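Local coordinates for protein dTDP-4-dehydrorhamnose Reductase (Yersinia enterocolitica, PDB 5U9C) that probably catalyses the NADPH-dependent reduction of dTDP-4-dehydro-beta-L-rhamnose to dTDP-L-rhamnose, the closing step in making this activated sugar, at residues S23-T28 against F202-I207; N108-E113 against E260-I265; K171-I176 against D234-K239; F226-A231 against S281-Y286. One frame throughout, in Å; residues are numbered along the deposited sequence.

Interaction 1: S23-T28 against F202-I207; sequences SALKDT and FIIWAI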
loop_
_atom_site.group_PDB
_atom_site.type_symbol
_atom_site.label_atom_id
_atom_site.label_comp_id
_atom_site.label_asym_id
_atom_site.label_seq_id
_atom_site.Cartn_x
_atom_site.Cartn_y
_atom_site.Cartn_z
ATOM N N SER D 23 19.381 22.233 34.905
ATOM C CA SER D 23 20.717 22.339 35.464
ATOM C C SER D 23 21.592 23.322 34.668
ATOM O O SER D 23 22.201 24.213 35.254
ATOM C CB SER D 23 21.353 20.945 35.534
ATOM O OG SER D 23 22.688 21.016 35.962
ATOM N N ALA D 24 21.631 23.183 33.338
ATOM C CA ALA D 24 22.423 24.090 32.481
ATOM C C ALA D 24 21.956 25.552 32.615
ATOM O O ALA D 24 22.758 26.469 32.510
ATOM C CB ALA D 24 22.351 23.654 31.014
ATOM N N LEU D 25 20.655 25.752 32.842
ATOM C CA LEU D 25 20.092 27.109 32.979
ATOM C C LEU D 25 20.512 27.843 34.251
ATOM O O LEU D 25 20.374 29.069 34.324
ATOM C CB LEU D 25 18.562 27.087 32.867
ATOM C CG LEU D 25 18.044 26.823 31.450
ATOM C CD1 LEU D 25 16.542 26.643 31.469
ATOM C CD2 LEU D 25 18.428 27.951 30.493
ATOM N N LYS D 26 21.027 27.114 35.239
ATOM C CA LYS D 26 21.487 27.749 36.468
ATOM C C LYS D 26 22.642 28.709 36.206
ATOM O O LYS D 26 22.771 29.696 36.906
ATOM C CB LYS D 26 21.814 26.730 37.578
ATOM C CG LYS D 26 20.563 25.994 38.077
ATOM C CD LYS D 26 20.628 25.595 39.550
ATOM C CE LYS D 26 21.529 24.409 39.856
ATOM N NZ LYS D 26 20.857 23.109 39.589
ATOM N N ASP D 27 23.430 28.460 35.158
ATOM C CA ASP D 27 24.542 29.357 34.787
ATOM C C ASP D 27 24.118 30.410 33.731
ATOM O O ASP D 27 24.901 30.735 32.827
ATOM C CB ASP D 27 25.747 28.551 34.252
ATOM C CG ASP D 27 26.371 27.630 35.301
ATOM O OD1 ASP D 27 26.385 27.976 36.507
ATOM O OD2 ASP D 27 26.894 26.568 34.900
ATOM N N THR D 28 22.894 30.939 33.837
ATOM C CA THR D 28 22.415 31.951 32.886
ATOM C C THR D 28 21.721 33.091 33.623
ATOM O O THR D 28 21.580 33.040 34.842
ATOM C CB THR D 28 21.430 31.356 31.856
ATOM O OG1 THR D 28 20.187 31.012 32.492
ATOM C CG2 THR D 28 22.036 30.135 31.169
ATOM N N PHE D 202 22.310 22.070 22.654
ATOM C CA PHE D 202 21.699 22.678 21.484
ATOM C C PHE D 202 20.531 23.570 21.893
ATOM O O PHE D 202 20.361 24.664 21.340
ATOM C CB PHE D 202 21.219 21.655 20.442
ATOM C CG PHE D 202 20.487 22.298 19.296
ATOM C CD1 PHE D 202 21.191 22.867 18.249
ATOM C CD2 PHE D 202 19.110 22.425 19.314
ATOM C CE1 PHE D 202 20.530 23.496 17.205
ATOM C CE2 PHE D 202 18.444 23.078 18.290
ATOM C CZ PHE D 202 19.152 23.603 17.237
ATOM N N ILE D 203 19.741 23.103 22.856
ATOM C CA ILE D 203 18.598 23.855 23.336
ATOM C C ILE D 203 19.029 25.190 23.972
ATOM O O ILE D 203 18.369 26.213 23.745
ATOM C CB ILE D 203 17.737 23.014 24.285
ATOM C CG1 ILE D 203 17.001 21.941 23.470
ATOM C CG2 ILE D 203 16.738 23.891 25.010
ATOM C CD1 ILE D 203 16.219 20.950 24.296
ATOM N N ILE D 204 20.117 25.185 24.748
ATOM C CA ILE D 204 20.620 26.422 25.370
ATOM C C ILE D 204 20.994 27.413 24.252
ATOM O O ILE D 204 20.650 28.597 24.303
ATOM C CB ILE D 204 21.817 26.135 26.306
ATOM C CG1 ILE D 204 21.395 25.202 27.460
ATOM C CG2 ILE D 204 22.422 27.431 26.851
ATOM C CD1 ILE D 204 20.368 25.785 28.413
ATOM N N TRP D 205 21.655 26.905 23.222
ATOM C CA TRP D 205 22.029 27.717 22.070
ATOM C C TRP D 205 20.773 28.251 21.375
ATOM O O TRP D 205 20.718 29.426 21.013
ATOM C CB TRP D 205 22.897 26.898 21.089
ATOM C CG TRP D 205 23.218 27.593 19.790
ATOM C CD1 TRP D 205 24.326 28.329 19.509
ATOM C CD2 TRP D 205 22.409 27.619 18.600
ATOM N NE1 TRP D 205 24.265 28.813 18.218
ATOM C CE2 TRP D 205 23.095 28.403 17.644
ATOM C CE3 TRP D 205 21.170 27.073 18.258
ATOM C CZ2 TRP D 205 22.590 28.637 16.363
ATOM C CZ3 TRP D 205 20.666 27.303 16.978
ATOM C CH2 TRP D 205 21.376 28.080 16.049
ATOM N N ALA D 206 19.762 27.395 21.243
ATOM C CA ALA D 206 18.516 27.744 20.542
ATOM C C ALA D 206 17.727 28.826 21.252
ATOM O O ALA D 206 17.157 29.706 20.614
ATOM C CB ALA D 206 17.650 26.510 20.353
ATOM N N ILE D 207 17.688 28.741 22.573
ATOM C CA ILE D 207 17.018 29.741 23.380
ATOM C C ILE D 207 17.686 31.104 23.183
ATOM O O ILE D 207 17.000 32.103 23.043
ATOM C CB ILE D 207 17.044 29.364 24.870
ATOM C CG1 ILE D 207 16.212 28.107 25.121
ATOM C CG2 ILE D 207 16.498 30.514 25.730
ATOM C CD1 ILE D 207 16.480 27.467 26.472
#
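Ile204 reaches across from helix 196-209 and sets its terminal methyl, CD1, between two residues of helix 16-25. The closest approach is that of Leu25 CD2 to Ile204 CD1, 3.6 Å, and the two side chains run antiparallel alongside one another. Ala24 supplies the other support: its CB lies 3.9 Å from Ile204 CD1 and about as far from CG1, so the ethyl branch of the isoleucine, CG1 and CD1, runs over the alanine. Chi1 of -62° sets CG1 of Ile204 beside its backbone N and anti to the carbonyl carbon, and that is the branch turned to the partner helix. One helical turn on, Ile207 makes a looser touch, CD1 to Leu25 CD2 at 4.5 Å.

Behind this first shell, Leu25 rests on Ile8 and Ile10 of strand 7-11, and Ile207 on Trp100 of strand 100-106, which ties both helices to the central parallel sheet of the Rossmann fold. A type I beta turn runs from Leu25 to Thr28, and across it Thr28 OG1 donates to Leu25 O at 2.7 Å, the hydroxyl lying 17° from the carbonyl plane. No hydrogen bond joins the two segments. The contact is held by dispersion and by the burial of methyl groups, and with no directional bond across it depends on how those methyls fit together.

Interaction 2: N108-E113 against E260-I265; sequences NVFGGE and EGIESI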
loop_
_atom_site.group_PDB
_atom_site.type_symbol
_atom_site.label_atom_id
_atom_site.label_comp_id
_atom_site.label_asym_id
_atom_site.label_seq_id
_atom_site.Cartn_x
_atom_site.Cartn_y
_atom_site.Cartn_z
ATOM N N ASN D 108 8.836 9.249 15.973
ATOM C CA ASN D 108 7.624 8.412 15.811
ATOM C C ASN D 108 6.503 9.061 15.020
ATOM O O ASN D 108 5.480 8.428 14.813
ATOM C CB ASN D 108 7.053 7.933 17.155
ATOM C CG ASN D 108 7.528 6.562 17.537
ATOM O OD1 ASN D 108 8.372 6.412 18.422
ATOM N ND2 ASN D 108 6.983 5.532 16.865
ATOM N N VAL D 109 6.665 10.315 14.598
ATOM C CA VAL D 109 5.680 10.905 13.707
ATOM C C VAL D 109 5.866 10.266 12.315
ATOM O O VAL D 109 5.006 10.395 11.444
ATOM C CB VAL D 109 5.740 12.445 13.625
ATOM C CG1 VAL D 109 5.507 13.066 14.997
ATOM C CG2 VAL D 109 7.045 12.938 12.996
ATOM N N PHE D 110 6.999 9.595 12.114
ATOM C CA PHE D 110 7.266 8.891 10.868
ATOM C C PHE D 110 7.159 7.371 11.060
ATOM O O PHE D 110 7.157 6.865 12.199
ATOM C CB PHE D 110 8.674 9.200 10.360
ATOM C CG PHE D 110 8.905 10.639 10.038
ATOM C CD1 PHE D 110 8.348 11.203 8.889
ATOM C CD2 PHE D 110 9.699 11.423 10.849
ATOM C CE1 PHE D 110 8.566 12.531 8.569
ATOM C CE2 PHE D 110 9.924 12.758 10.539
ATOM C CZ PHE D 110 9.364 13.311 9.399
ATOM N N GLY D 111 7.093 6.657 9.944
ATOM C CA GLY D 111 7.125 5.210 9.963
ATOM C C GLY D 111 6.196 4.506 9.019
ATOM O O GLY D 111 6.539 3.458 8.499
ATOM N N GLY D 112 5.020 5.088 8.786
ATOM C CA GLY D 112 4.035 4.469 7.935
ATOM C C GLY D 112 4.522 4.293 6.517
ATOM O O GLY D 112 4.119 3.358 5.834
ATOM N N GLU D 113 5.414 5.162 6.073
ATOM C CA GLU D 113 5.920 5.035 4.705
ATOM C C GLU D 113 6.834 3.841 4.498
ATOM O O GLU D 113 6.949 3.353 3.380
ATOM C CB GLU D 113 6.616 6.317 4.259
ATOM C CG GLU D 113 7.152 6.245 2.842
ATOM C CD GLU D 113 7.666 7.573 2.332
ATOM O OE1 GLU D 113 7.442 8.621 2.991
ATOM O OE2 GLU D 113 8.324 7.543 1.268
ATOM N N GLU D 260 12.425 4.151 12.159
ATOM C CA GLU D 260 12.049 5.511 12.553
ATOM C C GLU D 260 13.311 6.384 12.551
ATOM O O GLU D 260 13.381 7.415 13.214
ATOM C CB GLU D 260 11.302 5.572 13.863
ATOM C CG GLU D 260 12.016 4.984 15.060
ATOM C CD GLU D 260 11.302 5.322 16.362
ATOM O OE1 GLU D 260 11.071 4.394 17.151
ATOM O OE2 GLU D 260 10.937 6.521 16.578
ATOM N N GLY D 261 14.300 5.974 11.767
ATOM C CA GLY D 261 15.506 6.753 11.638
ATOM C C GLY D 261 15.211 8.172 11.145
ATOM O O GLY D 261 14.332 8.380 10.298
ATOM N N ILE D 262 15.902 9.146 11.726
ATOM C CA ILE D 262 15.793 10.543 11.301
ATOM C C ILE D 262 17.163 11.158 11.024
ATOM O O ILE D 262 18.163 10.789 11.651
ATOM C CB ILE D 262 15.053 11.425 12.310
ATOM C CG1 ILE D 262 15.580 11.221 13.729
ATOM C CG2 ILE D 262 13.554 11.136 12.276
ATOM C CD1 ILE D 262 15.097 12.298 14.687
ATOM N N GLU D 263 17.202 12.039 10.035
ATOM C CA GLU D 263 18.398 12.804 9.703
ATOM C C GLU D 263 17.959 14.241 9.435
ATOM O O GLU D 263 16.748 14.519 9.284
ATOM C CB GLU D 263 19.168 12.188 8.531
ATOM C CG GLU D 263 18.478 12.233 7.202
ATOM C CD GLU D 263 19.133 11.298 6.199
ATOM O OE1 GLU D 263 19.164 10.086 6.438
ATOM O OE2 GLU D 263 19.585 11.770 5.153
ATOM N N SER D 264 18.910 15.167 9.471
ATOM C CA SER D 264 18.587 16.575 9.258
ATOM C C SER D 264 19.236 17.117 8.023
ATOM O O SER D 264 20.399 16.819 7.733
ATOM C CB SER D 264 19.035 17.428 10.441
ATOM O OG SER D 264 18.692 18.804 10.248
ATOM N N ILE D 265 18.474 17.916 7.294
ATOM C CA ILE D 265 19.009 18.654 6.148
ATOM C C ILE D 265 19.212 20.118 6.524
ATOM O O ILE D 265 19.680 20.891 5.708
ATOM C CB ILE D 265 18.076 18.596 4.938
ATOM C CG1 ILE D 265 16.650 19.026 5.326
ATOM C CG2 ILE D 265 18.077 17.183 4.392
ATOM C CD1 ILE D 265 15.715 19.234 4.147
#
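Glu260 and Asn108 meet where the segment following strand 100-106 of the Rossmann sheet, at first a short 3-10 stretch, passes the short, weakly bonded strand about 261-262, which forms a small two-stranded parallel sheet with strand 117-118. This joins the Rossmann-type core, which probably binds NADPH, to the small sheet, in a family whose substrate and cofactor meet close to the ends of the core strands. The site itself is near: the side chain of Asn108 comes to about 5 Å from that of Arg256, a residue seen to bind (R)-malate in this protein.

The carboxylate of Glu260 is brought to Asn108 by a chain that is extended beyond CG, although chi1 of 57° puts CG itself between the backbone N and the carbonyl carbon. Glu260 OE2 lies 3.5 Å from Asn108 CG, and the carboxylate is turned steeply against the asparagine amide, the two planes being 70° apart. Its firm partners lie just outside the pair: OE2 is hydrogen-bonded to Ser107 OG and OE1 to Trp156 NE1, so both oxygens of this buried acid are engaged and the rotation of the group is restrained. Ser106 OG in turn bonds Asn108 N.

Two residues farther along each segment the contact turns apolar. Val109 CG2 lies over one face of the Phe110 ring, 3.7 Å above its plane and offset toward the rim. Ile262, whose side chain crosses that of Phe110 at about a right angle, reaches the ring with a branch methyl, CG2, 4.1 Å from Phe110 CD2.

Interaction 3: K171-I176 against D234-K239; sequences KIIQQI and DLLNFK. With CIT (citric acid), chain N.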
loop_
_atom_site.group_PDB
_atom_site.type_symbol
_atom_site.label_atom_id
_atom_site.label_comp_id
_atom_site.label_asym_id
_atom_site.label_seq_id
_atom_site.Cartn_x
_atom_site.Cartn_y
_atom_site.Cartn_z
ATOM N N LYS D 171 19.413 -0.532 31.009
ATOM C CA LYS D 171 19.070 -1.957 31.171
ATOM C C LYS D 171 20.149 -2.877 30.606
ATOM O O LYS D 171 20.481 -3.898 31.223
ATOM C CB LYS D 171 17.722 -2.288 30.538
ATOM C CG LYS D 171 16.549 -1.766 31.347
ATOM C CD LYS D 171 15.202 -2.027 30.678
ATOM C CE LYS D 171 15.011 -1.137 29.457
ATOM N NZ LYS D 171 13.679 -1.303 28.822
ATOM N N ILE D 172 20.683 -2.538 29.431
ATOM C CA ILE D 172 21.760 -3.323 28.844
ATOM C C ILE D 172 22.968 -3.260 29.777
ATOM O O ILE D 172 23.582 -4.277 30.047
ATOM C CB ILE D 172 22.159 -2.829 27.433
ATOM C CG1 ILE D 172 21.025 -3.057 26.420
ATOM C CG2 ILE D 172 23.452 -3.503 26.955
ATOM C CD1 ILE D 172 20.639 -4.507 26.203
ATOM N N ILE D 173 23.294 -2.066 30.275
ATOM C CA ILE D 173 24.424 -1.906 31.177
ATOM C C ILE D 173 24.237 -2.715 32.497
ATOM O O ILE D 173 25.186 -3.338 32.987
ATOM C CB ILE D 173 24.748 -0.414 31.424
ATOM C CG1 ILE D 173 25.317 0.206 30.131
ATOM C CG2 ILE D 173 25.764 -0.261 32.535
ATOM C CD1 ILE D 173 25.593 1.696 30.193
ATOM N N GLN D 174 23.027 -2.690 33.046
ATOM C CA GLN D 174 22.673 -3.452 34.267
ATOM C C GLN D 174 22.875 -4.973 34.054
ATOM O O GLN D 174 23.414 -5.686 34.935
ATOM C CB GLN D 174 21.221 -3.152 34.643
ATOM C CG GLN D 174 20.704 -3.840 35.894
ATOM C CD GLN D 174 19.195 -3.657 36.093
ATOM O OE1 GLN D 174 18.503 -3.024 35.275
ATOM N NE2 GLN D 174 18.674 -4.236 37.182
ATOM N N GLN D 175 22.463 -5.465 32.888
ATOM C CA GLN D 175 22.643 -6.885 32.554
ATOM C C GLN D 175 24.121 -7.233 32.402
ATOM O O GLN D 175 24.554 -8.315 32.825
ATOM C CB GLN D 175 21.880 -7.276 31.295
ATOM C CG GLN D 175 20.377 -7.245 31.473
ATOM C CD GLN D 175 19.662 -7.468 30.155
ATOM O OE1 GLN D 175 19.597 -8.588 29.635
ATOM N NE2 GLN D 175 19.109 -6.415 29.624
ATOM N N ILE D 176 24.887 -6.325 31.798
ATOM C CA ILE D 176 26.331 -6.535 31.638
ATOM C C ILE D 176 26.988 -6.581 33.022
ATOM O O ILE D 176 27.726 -7.507 33.323
ATOM C CB ILE D 176 27.001 -5.468 30.739
ATOM C CG1 ILE D 176 26.605 -5.694 29.276
ATOM C CG2 ILE D 176 28.523 -5.543 30.887
ATOM C CD1 ILE D 176 26.956 -4.562 28.317
ATOM N N ASP D 234 30.990 -4.026 23.600
ATOM C CA ASP D 234 32.417 -3.805 23.279
ATOM C C ASP D 234 33.040 -2.792 24.229
ATOM O O ASP D 234 34.162 -2.973 24.673
ATOM C CB ASP D 234 32.620 -3.275 21.858
ATOM C CG ASP D 234 32.304 -4.296 20.779
ATOM O OD1 ASP D 234 32.202 -5.515 21.061
ATOM O OD2 ASP D 234 32.186 -3.854 19.611
ATOM N N LEU D 235 32.311 -1.720 24.520
ATOM C CA LEU D 235 32.810 -0.666 25.425
ATOM C C LEU D 235 33.024 -1.141 26.858
ATOM O O LEU D 235 33.918 -0.656 27.512
ATOM C CB LEU D 235 31.866 0.530 25.442
ATOM C CG LEU D 235 31.859 1.318 24.136
ATOM C CD1 LEU D 235 30.565 2.109 23.986
ATOM C CD2 LEU D 235 33.091 2.202 24.066
ATOM N N LEU D 236 32.201 -2.077 27.338
ATOM C CA LEU D 236 32.326 -2.568 28.710
ATOM C C LEU D 236 33.031 -3.928 28.829
ATOM O O LEU D 236 33.020 -4.525 29.891
ATOM C CB LEU D 236 30.946 -2.594 29.379
ATOM C CG LEU D 236 30.247 -1.228 29.409
ATOM C CD1 LEU D 236 28.900 -1.324 30.098
ATOM C CD2 LEU D 236 31.122 -0.197 30.105
ATOM N N ASN D 237 33.652 -4.388 27.741
ATOM C CA ASN D 237 34.388 -5.661 27.699
ATOM C C ASN D 237 33.527 -6.861 28.129
ATOM O O ASN D 237 34.015 -7.784 28.804
ATOM C CB ASN D 237 35.663 -5.582 28.554
ATOM C CG ASN D 237 36.618 -6.729 28.275
ATOM O OD1 ASN D 237 36.493 -7.411 27.258
ATOM N ND2 ASN D 237 37.591 -6.938 29.168
ATOM N N PHE D 238 32.252 -6.831 27.729
ATOM C CA PHE D 238 31.290 -7.899 28.032
ATOM C C PHE D 238 31.726 -9.168 27.300
ATOM O O PHE D 238 32.041 -9.118 26.113
ATOM C CB PHE D 238 29.884 -7.456 27.585
ATOM C CG PHE D 238 28.803 -8.463 27.839
ATOM C CD1 PHE D 238 28.527 -8.903 29.139
ATOM C CD2 PHE D 238 28.018 -8.943 26.793
ATOM C CE1 PHE D 238 27.509 -9.810 29.372
ATOM C CE2 PHE D 238 26.989 -9.845 27.028
ATOM C CZ PHE D 238 26.732 -10.277 28.317
ATOM N N LYS D 239 31.739 -10.305 27.985
ATOM C CA LYS D 239 32.152 -11.563 27.345
ATOM C C LYS D 239 31.008 -12.557 27.134
ATOM O O LYS D 239 31.220 -13.639 26.600
ATOM C CB LYS D 239 33.319 -12.199 28.114
ATOM C CG LYS D 239 34.564 -11.315 28.123
ATOM C CD LYS D 239 34.929 -10.897 26.699
ATOM C CE LYS D 239 36.087 -9.902 26.663
ATOM N NZ LYS D 239 36.349 -9.400 25.288
HETATM C C1 CIT N . 31.084 -10.005 31.550
HETATM O O1 CIT N . 31.610 -10.757 30.704
HETATM O O2 CIT N . 29.868 -10.106 31.826
HETATM C C2 CIT N . 31.951 -8.953 32.230
HETATM C C3 CIT N . 31.189 -8.279 33.396
HETATM O O7 CIT N . 29.861 -8.736 33.672
HETATM C C4 CIT N . 31.691 -7.144 34.303
HETATM C C5 CIT N . 31.524 -5.837 33.556
HETATM O O3 CIT N . 31.889 -5.771 32.356
HETATM O O4 CIT N . 31.024 -4.866 34.166
HETATM C C6 CIT N . 31.690 -9.307 34.446
HETATM O O5 CIT N . 30.852 -9.906 35.164
HETATM O O6 CIT N . 32.917 -9.548 34.619
#
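Leu236, the first residue to leave helical geometry after helix 225-235, opens the contact by laying its side chain across two isoleucines of helix 168-177. Its CD1 comes 3.9 Å from Ile173 CG1, and its CB stands 4.1 Å from Ile176 CG2; both pairs cross at about a right angle. Asn237 then takes positive phi and psi, 56° and 38°, which turns the chain so that Phe238 faces the same helix again. With CG anti to the backbone N (chi1 180°), the phenyl ring swings over Ile176, whose CG1 sits on one face in a CH-pi contact, 4.0 Å from the ring centroid and 24° off the normal. Ile176 thus wedges between Leu236 and Phe238 and carries the largest buried area of the contact.

At Lys239 the backbone N donates to citrate O1 at 2.8 Å. This citrate, probably taken up from the crystallisation liquor, lies against both segments; the 2.5 Å between its O7 and Ile176 O is too short to be other than doubtful as a bond.

Helix 168-177 also carries Lys171, seen to bind (R)-malate in this protein, though apart from this packing. Ile183 of strand 182-186 touches both Ile176 and Phe238, while Ile232 of helix 225-235 supports Ile173 and Ile176. Val287 of helix 279-288 meets Leu236 from another helix, placing the contact among three helices and a strand.

Interaction 4: F226-A231 against S281-Y286; sequences FDIACA and SDLAKY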
loop_
_atom_site.group_PDB
_atom_site.type_symbol
_atom_site.label_atom_id
_atom_site.label_comp_id
_atom_site.label_asym_id
_atom_site.label_seq_id
_atom_site.Cartn_x
_atom_site.Cartn_y
_atom_site.Cartn_z
ATOM N N PHE D 226 19.966 -4.001 18.566
ATOM C CA PHE D 226 21.014 -5.012 18.565
ATOM C C PHE D 226 22.381 -4.381 18.320
ATOM O O PHE D 226 23.360 -4.726 18.995
ATOM C CB PHE D 226 20.724 -6.112 17.524
ATOM C CG PHE D 226 21.860 -7.070 17.324
ATOM C CD1 PHE D 226 22.205 -7.979 18.329
ATOM C CD2 PHE D 226 22.582 -7.082 16.129
ATOM C CE1 PHE D 226 23.262 -8.870 18.145
ATOM C CE2 PHE D 226 23.640 -7.966 15.938
ATOM C CZ PHE D 226 23.985 -8.869 16.950
ATOM N N ASP D 227 22.445 -3.466 17.347
ATOM C CA ASP D 227 23.692 -2.742 17.031
ATOM C C ASP D 227 24.158 -1.958 18.259
ATOM O O ASP D 227 25.349 -1.934 18.589
ATOM C CB ASP D 227 23.498 -1.737 15.882
ATOM C CG ASP D 227 23.219 -2.392 14.556
ATOM O OD1 ASP D 227 23.810 -3.443 14.248
ATOM O OD2 ASP D 227 22.418 -1.821 13.789
ATOM N N ILE D 228 23.214 -1.304 18.920
ATOM C CA ILE D 228 23.518 -0.512 20.113
ATOM C C ILE D 228 24.014 -1.424 21.250
ATOM O O ILE D 228 25.013 -1.102 21.927
ATOM C CB ILE D 228 22.281 0.310 20.555
ATOM C CG1 ILE D 228 21.950 1.355 19.479
ATOM C CG2 ILE D 228 22.534 0.975 21.906
ATOM C CD1 ILE D 228 20.613 2.067 19.697
ATOM N N ALA D 229 23.344 -2.556 21.459
ATOM C CA ALA D 229 23.772 -3.467 22.534
ATOM C C ALA D 229 25.184 -3.976 22.263
ATOM O O ALA D 229 26.008 -4.019 23.174
ATOM C CB ALA D 229 22.801 -4.620 22.698
ATOM N N CYS D 230 25.473 -4.325 21.008
ATOM C CA CYS D 230 26.821 -4.800 20.636
ATOM C C CYS D 230 27.895 -3.747 20.911
ATOM O O CYS D 230 28.979 -4.071 21.408
ATOM C CB CYS D 230 26.870 -5.222 19.165
ATOM S SG CYS D 230 25.938 -6.732 18.798
ATOM N N ALA D 231 27.591 -2.493 20.596
ATOM C CA ALA D 231 28.540 -1.392 20.822
ATOM C C ALA D 231 28.784 -1.192 22.337
ATOM O O ALA D 231 29.921 -1.045 22.764
ATOM C CB ALA D 231 28.044 -0.107 20.161
ATOM N N SER D 281 30.335 7.265 18.390
ATOM C CA SER D 281 31.082 8.220 19.217
ATOM C C SER D 281 30.189 8.804 20.298
ATOM O O SER D 281 30.621 8.932 21.424
ATOM C CB SER D 281 31.619 9.393 18.389
ATOM O OG SER D 281 32.289 8.937 17.246
ATOM N N ASP D 282 28.968 9.216 19.937
ATOM C CA ASP D 282 28.044 9.808 20.914
ATOM C C ASP D 282 27.645 8.784 21.994
ATOM O O ASP D 282 27.564 9.123 23.183
ATOM C CB ASP D 282 26.809 10.417 20.220
ATOM C CG ASP D 282 27.165 11.598 19.308
ATOM O OD1 ASP D 282 28.236 12.213 19.513
ATOM O OD2 ASP D 282 26.379 11.918 18.384
ATOM N N LEU D 283 27.416 7.538 21.583
ATOM C CA LEU D 283 27.099 6.479 22.533
ATOM C C LEU D 283 28.297 6.235 23.455
ATOM O O LEU D 283 28.116 6.097 24.660
ATOM C CB LEU D 283 26.742 5.183 21.815
ATOM C CG LEU D 283 26.406 3.955 22.663
ATOM C CD1 LEU D 283 25.149 4.198 23.470
ATOM C CD2 LEU D 283 26.192 2.770 21.736
ATOM N N ALA D 284 29.511 6.167 22.891
ATOM C CA ALA D 284 30.730 5.933 23.709
ATOM C C ALA D 284 30.876 6.974 24.826
ATOM O O ALA D 284 31.111 6.613 25.975
ATOM C CB ALA D 284 31.991 5.892 22.847
ATOM N N LYS D 285 30.693 8.250 24.498
ATOM C CA LYS D 285 30.770 9.326 25.512
ATOM C C LYS D 285 29.756 9.118 26.641
ATOM O O LYS D 285 30.065 9.307 27.814
ATOM C CB LYS D 285 30.530 10.698 24.891
ATOM C CG LYS D 285 31.613 11.165 23.925
ATOM C CD LYS D 285 31.409 12.619 23.497
ATOM C CE LYS D 285 31.526 13.583 24.679
ATOM N NZ LYS D 285 31.283 15.002 24.297
ATOM N N TYR D 286 28.544 8.721 26.278
ATOM C CA TYR D 286 27.496 8.495 27.270
ATOM C C TYR D 286 27.795 7.264 28.140
ATOM O O TYR D 286 27.666 7.316 29.364
ATOM C CB TYR D 286 26.119 8.371 26.606
ATOM C CG TYR D 286 25.037 8.072 27.605
ATOM C CD1 TYR D 286 24.776 8.967 28.642
ATOM C CD2 TYR D 286 24.276 6.900 27.532
ATOM C CE1 TYR D 286 23.811 8.708 29.592
ATOM C CE2 TYR D 286 23.279 6.642 28.472
ATOM C CZ TYR D 286 23.056 7.551 29.494
ATOM O OH TYR D 286 22.083 7.344 30.436
#
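Leu283 of helix 279-288 faces helix 225-235 and carries the whole of this contact. Its CB leaves the backbone toward the partner helix, and a chi1 of 179°, with CG anti to the backbone N, continues that course and carries CG on toward helix 225-235. There the chain forks. CD2 is the branch that does the touching: it reaches Ala231 CB at 3.8 Å and Ile228 CG2 at 4.1 Å, and it lies equally far, 4.1 Å, from the carbonyl oxygen Ile228 O. One methyl thus settles against a single turn of the neighbouring helix, meeting the side chains of Ile228 and Ala231 and the carbonyl oxygen of Ile228.

The small Ala231 admits this approach, its CB pointing at the leucine. Ile228 comes in from the flank, and its side chain crosses that of Leu283 obliquely. No hydrogen bond passes between the segments, and all three touching residues are buried, so the pair is joined by apolar contact alone.

Outward from it, Ile193 of strand 190-195 meets both Ile228 and Leu283, while Ile158 of strand 156-158 backs the leucine. Ile228 also touches Phe168, a residue seen to bind (R)-malate in this protein. The arrangement is that of a helix pair in the hydrophobic core of the smaller lobe, which in reductases of this extended short-chain dehydrogenase type contributes to substrate binding beside the Rossmann core.

Interaction 1 opens the chain order and lies in the Rossmann core, where helices 16-25 and 196-209 pack against the parallel sheet. Interaction 2 starts after strand 100-106 and closes on strand 261-262, its centre about 27 Å from that of interaction 1 and on the opposite side of the chain's centre. Interactions 3 and 4, centres about 11 Å apart, share helix 225-235 and touch through Leu235 and Ala284 and through Ile172 and Ala229, one helical cluster in the probable substrate-binding lobe. Along the sequence 1 crosses 2 and 3, and 4 crosses 2 and 3; interaction 1 closes before 4 opens, and both segments of 3 fall between those of 2.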